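Local coordinates for putative citrate lyase, alfa subunit (PDB 2HJ0), which is a putative alpha subunit of citrate lyase, an alpha/beta protein of the CitF family built around two mixed beta-sheets, at residues I92-I97 and N115-T119. Sequence-based numbering, arbitrary orientation.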
# COMPACT_ATOMS: atom_id res chain seq x y z
N ILE A 92 -21.11 -24.83 8.68
CA ILE A 92 -20.87 -23.57 9.38
C ILE A 92 -22.06 -22.65 9.11
O ILE A 92 -22.57 -22.61 7.99
CB ILE A 92 -19.55 -22.92 8.91
CG1 ILE A 92 -18.37 -23.76 9.40
CG2 ILE A 92 -19.47 -21.50 9.42
CD1 ILE A 92 -17.00 -23.26 9.03
N LYS A 93 -22.51 -21.95 10.15
CA LYS A 93 -23.65 -21.05 10.02
C LYS A 93 -23.49 -19.74 10.79
O LYS A 93 -22.49 -19.52 11.47
CB LYS A 93 -24.94 -21.74 10.48
CG LYS A 93 -25.44 -22.85 9.55
CD LYS A 93 -26.89 -23.24 9.86
CE LYS A 93 -27.41 -24.28 8.86
NZ LYS A 93 -28.86 -24.60 9.09
N ASP A 94 -24.50 -18.88 10.66
CA ASP A 94 -24.52 -17.58 11.32
C ASP A 94 -23.32 -16.75 10.87
O ASP A 94 -22.70 -16.05 11.68
CB ASP A 94 -24.52 -17.78 12.84
CG ASP A 94 -24.80 -16.49 13.61
OD1 ASP A 94 -25.75 -15.76 13.24
OD2 ASP A 94 -24.07 -16.23 14.60
N ILE A 95 -23.01 -16.84 9.58
CA ILE A 95 -21.88 -16.10 9.02
C ILE A 95 -22.33 -14.73 8.56
O ILE A 95 -23.42 -14.57 8.02
CB ILE A 95 -21.25 -16.84 7.82
CG1 ILE A 95 -20.52 -18.09 8.32
CG2 ILE A 95 -20.27 -15.93 7.08
CD1 ILE A 95 -19.49 -17.79 9.37
N SER A 96 -21.48 -13.74 8.80
CA SER A 96 -21.77 -12.37 8.41
C SER A 96 -21.05 -12.08 7.10
O SER A 96 -19.83 -12.13 7.02
CB SER A 96 -21.31 -11.42 9.51
OG SER A 96 -21.97 -10.19 9.38
N ILE A 97 -21.81 -11.76 6.07
CA ILE A 97 -21.25 -11.51 4.75
C ILE A 97 -20.98 -10.01 4.49
O ILE A 97 -21.82 -9.15 4.78
CB ILE A 97 -22.23 -12.13 3.70
CG1 ILE A 97 -21.51 -12.56 2.43
CG2 ILE A 97 -23.29 -11.10 3.29
CD1 ILE A 97 -22.49 -13.05 1.39
N ASN A 115 -31.44 -21.13 5.00
CA ASN A 115 -30.92 -22.18 5.88
C ASN A 115 -30.03 -21.67 7.01
O ASN A 115 -29.36 -22.46 7.69
CB ASN A 115 -30.15 -23.22 5.06
CG ASN A 115 -31.02 -23.87 4.02
OD1 ASN A 115 -32.19 -24.18 4.29
ND2 ASN A 115 -30.47 -24.09 2.81
N GLY A 116 -30.02 -20.36 7.21
CA GLY A 116 -29.22 -19.77 8.27
C GLY A 116 -27.72 -19.72 8.10
O GLY A 116 -27.00 -19.39 9.04
N VAL A 117 -27.21 -20.06 6.91
CA VAL A 117 -25.76 -20.02 6.71
C VAL A 117 -25.26 -18.59 6.76
O VAL A 117 -24.20 -18.31 7.33
CB VAL A 117 -25.36 -20.64 5.36
CG1 VAL A 117 -23.85 -20.59 5.22
CG2 VAL A 117 -25.84 -22.08 5.27
N VAL A 118 -26.02 -17.68 6.16
CA VAL A 118 -25.71 -16.26 6.15
C VAL A 118 -26.83 -15.56 6.93
O VAL A 118 -28.02 -15.73 6.63
CB VAL A 118 -25.64 -15.69 4.71
CG1 VAL A 118 -25.25 -14.21 4.75
CG2 VAL A 118 -24.63 -16.48 3.88
N THR A 119 -26.45 -14.76 7.92
CA THR A 119 -27.41 -14.09 8.79
C THR A 119 -27.37 -12.56 8.72
O THR A 119 -28.27 -11.90 9.24
CB THR A 119 -27.17 -14.53 10.24
OG1 THR A 119 -25.77 -14.37 10.56
CG2 THR A 119 -27.54 -15.99 10.41
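I95 and V118 form a parallel bridge where strands 95-99 and 118-123 begin to run side by side: I95 N donates to V117 O (2.9 Å) and I95 O accepts from T119 N (3.0 Å). V118 CA adds a C-H···O contact to the same I95 oxygen. One residue earlier, D94 N reaches G116 O at 3.0 Å with an N-H···O angle of 170°, so bonding starts before the first strand residues, in the loops that lead into them.

Three polar side chains add two further bonds. The K93 chain, extended beyond CG, runs alongside the turn and passes G116 O, its NZ donating to N115 O (2.6 Å) just after helix 109-114. T119 OG1 donates to D94 OD1 (3.0 Å), meeting it from above the carboxylate plane; D94 CG lies opposite the backbone N (chi1 -169°), which turns OD1 back towards T119 although the side chain starts out away from it, with T119 CG2 close to the same oxygen.

Apolar contact is slighter. V118 CG1 touches I97 CB at 3.8 Å, and I97 continues onto M80 and L84 of helix 79-89, while V117 packs against A88.

Helix 109-114 connects the two parallel strands in a beta-alpha-beta crossover. Because N115 follows that helix directly, the K93 ammonium meets a carbonyl at its C-terminal side, where a positive charge would probably be favourable.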